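Local coordinates for Alpha/beta hydrolase fold protein (Chitinophaga pinensis, PDB 4PW0), which is probably a hydrolase of the alpha/beta hydrolase fold, with a likely serine nucleophile, whose natural substrate is not established, at residues 9-21 and 25-37. Numbering follows the deposited sequence. Where two conformers were deposited one is given.
Sequences NDHATAPTQYIEV and RYAYRSLGAPSDI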
loop_
_atom_site.group_PDB
_atom_site.type_symbol
_atom_site.label_atom_id
_atom_site.label_comp_id
_atom_site.label_asym_id
_atom_site.label_seq_id
_atom_site.Cartn_x
_atom_site.Cartn_y
_atom_site.Cartn_z
ATOM N N ASN A 9 -23.134 16.493 -8.552
ATOM C CA ASN A 9 -22.258 17.671 -8.367
ATOM C C ASN A 9 -20.828 17.226 -8.029
ATOM O O ASN A 9 -20.570 16.202 -7.351
ATOM C CB ASN A 9 -22.713 18.563 -7.228
ATOM C CG ASN A 9 -23.855 19.482 -7.594
ATOM O OD1 ASN A 9 -23.886 20.137 -8.642
ATOM N ND2 ASN A 9 -24.749 19.610 -6.676
ATOM N N ASP A 10 -19.900 17.982 -8.570
ATOM C CA ASP A 10 -18.502 17.738 -8.321
ATOM C C ASP A 10 -17.972 18.717 -7.299
ATOM O O ASP A 10 -18.706 19.514 -6.709
ATOM C CB ASP A 10 -17.703 17.750 -9.634
ATOM C CG ASP A 10 -17.535 19.116 -10.232
ATOM O OD1 ASP A 10 -18.137 20.065 -9.719
ATOM O OD2 ASP A 10 -16.791 19.253 -11.257
ATOM N N HIS A 11 -16.666 18.622 -7.016
ATOM C CA HIS A 11 -16.123 19.441 -5.969
ATOM C C HIS A 11 -16.338 20.939 -6.224
ATOM O O HIS A 11 -16.671 21.719 -5.333
ATOM C CB HIS A 11 -14.642 19.144 -5.801
ATOM C CG HIS A 11 -14.067 19.795 -4.602
ATOM N ND1 HIS A 11 -14.074 19.205 -3.336
ATOM C CD2 HIS A 11 -13.567 21.034 -4.450
ATOM C CE1 HIS A 11 -13.586 20.078 -2.473
ATOM N NE2 HIS A 11 -13.234 21.174 -3.126
ATOM N N ALA A 12 -16.128 21.384 -7.465
ATOM C CA ALA A 12 -16.232 22.795 -7.767
ATOM C C ALA A 12 -17.675 23.306 -7.699
ATOM O O ALA A 12 -17.872 24.449 -7.349
ATOM C CB ALA A 12 -15.686 23.052 -9.162
ATOM N N THR A 13 -18.659 22.443 -8.007
ATOM C CA THR A 13 -20.042 22.900 -8.166
ATOM C C THR A 13 -20.987 22.547 -7.029
ATOM O O THR A 13 -22.066 23.150 -6.929
ATOM C CB THR A 13 -20.625 22.393 -9.497
ATOM O OG1 THR A 13 -20.723 20.967 -9.503
ATOM C CG2 THR A 13 -19.795 22.835 -10.653
ATOM N N ALA A 14 -20.612 21.626 -6.137
ATOM C CA ALA A 14 -21.526 21.213 -5.082
ATOM C C ALA A 14 -21.826 22.425 -4.160
ATOM O O ALA A 14 -20.925 23.045 -3.638
ATOM C CB ALA A 14 -20.929 20.060 -4.280
ATOM N N PRO A 15 -23.134 22.758 -3.920
ATOM C CA PRO A 15 -23.395 23.906 -3.101
ATOM C C PRO A 15 -23.082 23.607 -1.657
ATOM O O PRO A 15 -23.246 22.449 -1.216
ATOM C CB PRO A 15 -24.901 24.140 -3.264
ATOM C CG PRO A 15 -25.430 22.838 -3.673
ATOM C CD PRO A 15 -24.343 22.202 -4.513
ATOM N N THR A 16 -22.687 24.641 -0.930
ATOM C CA THR A 16 -22.589 24.532 0.507
ATOM C C THR A 16 -24.019 24.485 1.072
ATOM O O THR A 16 -24.846 25.355 0.808
ATOM C CB THR A 16 -21.724 25.648 1.069
ATOM O OG1 THR A 16 -20.448 25.656 0.381
ATOM C CG2 THR A 16 -21.537 25.478 2.569
ATOM N N GLN A 17 -24.298 23.420 1.804
ATOM C CA GLN A 17 -25.569 23.180 2.465
ATOM C C GLN A 17 -25.416 23.355 3.965
ATOM O O GLN A 17 -24.297 23.358 4.504
ATOM C CB GLN A 17 -26.104 21.810 2.128
ATOM C CG GLN A 17 -26.321 21.607 0.638
ATOM C CD GLN A 17 -26.965 20.274 0.307
ATOM O OE1 GLN A 17 -26.335 19.368 -0.271
ATOM N NE2 GLN A 17 -28.212 20.126 0.690
ATOM N N TYR A 18 -26.539 23.549 4.639
ATOM C CA TYR A 18 -26.527 23.827 6.051
ATOM C C TYR A 18 -27.609 23.007 6.701
ATOM O O TYR A 18 -28.722 22.825 6.140
ATOM C CB TYR A 18 -26.734 25.323 6.354
ATOM C CG TYR A 18 -25.784 26.235 5.637
ATOM C CD1 TYR A 18 -24.487 26.496 6.131
ATOM C CD2 TYR A 18 -26.126 26.754 4.411
ATOM C CE1 TYR A 18 -23.624 27.287 5.407
ATOM C CE2 TYR A 18 -25.259 27.543 3.682
ATOM C CZ TYR A 18 -24.009 27.808 4.191
ATOM O OH TYR A 18 -23.155 28.587 3.441
ATOM N N ILE A 19 -27.303 22.511 7.890
ATOM C CA ILE A 19 -28.277 21.780 8.703
ATOM C C ILE A 19 -28.151 22.181 10.162
ATOM O O ILE A 19 -27.040 22.242 10.710
ATOM C CB ILE A 19 -28.230 20.252 8.519
ATOM C CG1 ILE A 19 -29.387 19.577 9.280
ATOM C CG2 ILE A 19 -26.889 19.661 8.960
ATOM C CD1 ILE A 19 -29.592 18.130 8.895
ATOM N N GLU A 20 -29.294 22.512 10.779
ATOM C CA GLU A 20 -29.333 22.953 12.162
ATOM C C GLU A 20 -29.579 21.734 13.045
ATOM O O GLU A 20 -30.537 20.965 12.807
ATOM C CB GLU A 20 -30.437 24.003 12.345
ATOM C CG GLU A 20 -30.352 25.207 11.393
ATOM C CD GLU A 20 -29.511 26.353 11.933
ATOM O OE1 GLU A 20 -29.297 26.415 13.160
ATOM O OE2 GLU A 20 -29.069 27.214 11.139
ATOM N N VAL A 21 -28.706 21.543 14.042
ATOM C CA VAL A 21 -28.698 20.349 14.899
ATOM C C VAL A 21 -28.396 20.766 16.343
ATOM O O VAL A 21 -27.319 21.297 16.606
ATOM C CB VAL A 21 -27.529 19.408 14.462
ATOM C CG1 VAL A 21 -27.563 18.120 15.244
ATOM C CG2 VAL A 21 -27.584 19.087 12.965
ATOM N N ARG A 25 -25.375 25.212 13.550
ATOM C CA ARG A 25 -25.520 25.156 12.096
ATOM C C ARG A 25 -24.262 24.496 11.545
ATOM O O ARG A 25 -23.178 25.047 11.707
ATOM C CB ARG A 25 -25.617 26.561 11.491
ATOM C CG ARG A 25 -25.469 26.621 9.967
ATOM C CD ARG A 25 -24.874 27.928 9.401
ATOM N NE ARG A 25 -23.764 28.495 10.187
ATOM C CZ ARG A 25 -22.917 29.448 9.772
ATOM N NH1 ARG A 25 -22.943 29.925 8.520
ATOM N NH2 ARG A 25 -21.970 29.886 10.613
ATOM N N TYR A 26 -24.406 23.313 10.957
ATOM C CA TYR A 26 -23.297 22.606 10.280
ATOM C C TYR A 26 -23.338 22.864 8.789
ATOM O O TYR A 26 -24.378 22.638 8.146
ATOM C CB TYR A 26 -23.357 21.114 10.553
ATOM C CG TYR A 26 -23.039 20.725 11.974
ATOM C CD1 TYR A 26 -21.726 20.457 12.379
ATOM C CD2 TYR A 26 -24.038 20.591 12.914
ATOM C CE1 TYR A 26 -21.444 20.099 13.668
ATOM C CE2 TYR A 26 -23.757 20.213 14.225
ATOM C CZ TYR A 26 -22.453 19.949 14.601
ATOM O OH TYR A 26 -22.107 19.629 15.899
ATOM N N ALA A 27 -22.195 23.305 8.253
ATOM C CA ALA A 27 -21.996 23.484 6.841
ATOM C C ALA A 27 -21.385 22.201 6.230
ATOM O O ALA A 27 -20.461 21.595 6.791
ATOM C CB ALA A 27 -21.073 24.670 6.576
ATOM N N TYR A 28 -21.897 21.799 5.066
ATOM C CA TYR A 28 -21.439 20.592 4.428
ATOM C C TYR A 28 -21.698 20.628 2.945
ATOM O O TYR A 28 -22.433 21.496 2.436
ATOM C CB TYR A 28 -22.095 19.365 5.061
ATOM C CG TYR A 28 -23.567 19.205 4.728
ATOM C CD1 TYR A 28 -24.531 19.910 5.441
ATOM C CD2 TYR A 28 -23.993 18.354 3.719
ATOM C CE1 TYR A 28 -25.893 19.736 5.149
ATOM C CE2 TYR A 28 -25.330 18.203 3.411
ATOM C CZ TYR A 28 -26.266 18.891 4.154
ATOM O OH TYR A 28 -27.605 18.724 3.820
ATOM N N ARG A 29 -21.075 19.704 2.260
ATOM C CA ARG A 29 -21.331 19.436 0.846
ATOM C C ARG A 29 -21.471 17.959 0.592
ATOM O O ARG A 29 -20.854 17.118 1.258
ATOM C CB ARG A 29 -20.265 20.065 -0.061
ATOM C CG ARG A 29 -19.990 21.520 0.175
ATOM C CD ARG A 29 -19.012 22.125 -0.800
ATOM N NE ARG A 29 -18.604 23.448 -0.421
ATOM C CZ ARG A 29 -17.392 23.967 -0.558
ATOM N NH1 ARG A 29 -16.394 23.237 -1.064
ATOM N NH2 ARG A 29 -17.175 25.187 -0.145
ATOM N N SER A 30 -22.308 17.623 -0.372
ATOM C CA SER A 30 -22.536 16.257 -0.782
ATOM C C SER A 30 -22.153 16.131 -2.247
ATOM O O SER A 30 -22.654 16.881 -3.114
ATOM C CB SER A 30 -23.983 15.827 -0.548
ATOM O OG SER A 30 -24.176 14.474 -0.857
ATOM N N LEU A 31 -21.195 15.254 -2.510
ATOM C CA LEU A 31 -20.701 15.018 -3.844
ATOM C C LEU A 31 -21.114 13.681 -4.343
ATOM O O LEU A 31 -21.307 12.720 -3.590
ATOM C CB LEU A 31 -19.176 15.107 -3.905
ATOM C CG LEU A 31 -18.550 16.490 -3.859
ATOM C CD1 LEU A 31 -18.863 17.296 -2.626
ATOM C CD2 LEU A 31 -17.032 16.365 -4.026
ATOM N N GLY A 32 -21.219 13.604 -5.678
ATOM C CA GLY A 32 -21.639 12.355 -6.297
ATOM C C GLY A 32 -23.147 12.143 -6.201
ATOM O O GLY A 32 -23.894 12.962 -5.645
ATOM N N ALA A 33 -23.568 11.004 -6.715
ATOM C CA ALA A 33 -24.953 10.562 -6.600
ATOM C C ALA A 33 -25.218 9.991 -5.219
ATOM O O ALA A 33 -24.374 9.296 -4.676
ATOM C CB ALA A 33 -25.222 9.503 -7.650
ATOM N N PRO A 34 -26.398 10.276 -4.645
ATOM C CA PRO A 34 -26.752 9.623 -3.389
ATOM C C PRO A 34 -26.582 8.108 -3.445
ATOM O O PRO A 34 -26.860 7.494 -4.477
ATOM C CB PRO A 34 -28.202 10.058 -3.160
ATOM C CG PRO A 34 -28.313 11.369 -3.877
ATOM C CD PRO A 34 -27.472 11.179 -5.116
ATOM N N SER A 35 -26.090 7.516 -2.349
ATOM C CA SER A 35 -25.832 6.077 -2.295
ATOM C C SER A 35 -26.117 5.546 -0.899
ATOM O O SER A 35 -26.228 6.305 0.068
ATOM C CB SER A 35 -24.398 5.754 -2.749
ATOM O OG SER A 35 -23.414 6.181 -1.809
ATOM N N ASP A 36 -26.237 4.233 -0.798
ATOM C CA ASP A 36 -26.693 3.610 0.442
ATOM C C ASP A 36 -25.670 3.660 1.566
ATOM O O ASP A 36 -26.035 3.689 2.737
ATOM C CB ASP A 36 -27.041 2.146 0.190
ATOM C CG ASP A 36 -28.419 1.965 -0.427
ATOM O OD1 ASP A 36 -29.235 2.932 -0.535
ATOM O OD2 ASP A 36 -28.673 0.814 -0.793
ATOM N N ILE A 37 -24.391 3.650 1.204
ATOM C CA ILE A 37 -23.307 3.695 2.198
ATOM C C ILE A 37 -22.374 4.844 1.785
ATOM O O ILE A 37 -21.415 4.640 1.025
ATOM C CB ILE A 37 -22.537 2.387 2.327
ATOM C CG1 ILE A 37 -23.490 1.226 2.644
ATOM C CG2 ILE A 37 -21.485 2.494 3.421
ATOM C CD1 ILE A 37 -22.842 -0.122 2.467
HETATM O O HOH W 1 -24.528 18.616 -4.047
HETATM O O HOH W 2 -16.689 20.833 -2.666
HETATM O O HOH W 3 -23.851 19.832 -1.589
HETATM O O HOH W 4 -29.491 20.602 4.722
#
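Arg-29 runs extended past residues 14-16 and lays its guanidinium edge against Thr-16: Arg-29 NE donates to Thr-16 OG1 at 3.0 Å, 9° out of the guanidinium plane, while NH2 adds a weak bond to the same oxygen. NH2 also forms a salt bridge with Asp-50, and a water joins NH1 to His-11 O. Cutting Arg-29 back to an alanine would probably cost Asp-50 this salt bridge and Thr-16 OG1 the bond from NE. Nearby, Leu-31 fills the tight end of the contact, CD1 against Ala-14 CB (3.8 Å) and CD2 against His-11 CA, with helix 54-61 also touching Leu-31. Gly-32 N closes this end with a straight bond to Asn-9 O (3.2 Å).

Farther along, Gln-17 with Tyr-28 and Ile-19 with Tyr-26 are antiparallel hydrogen-bonded pairs. With CG of Tyr-28 between its backbone N and carbonyl carbon (chi1 72°), the ring takes Gln-17 CB over one face, offset toward the rim and 3.8 Å from the centroid, a CH-pi contact; Ile-19 CG2 meets Tyr-28 CE1 obliquely. The looser, more exposed side carries Glu-20 and Tyr-18, the latter alongside Arg-25; in the conformer given, Tyr-18 CD1 lies 3.6 Å from Arg-25 CD. Together the strands make the N-terminal antiparallel beta hairpin edging the mixed central sheet of an alpha/beta hydrolase fold.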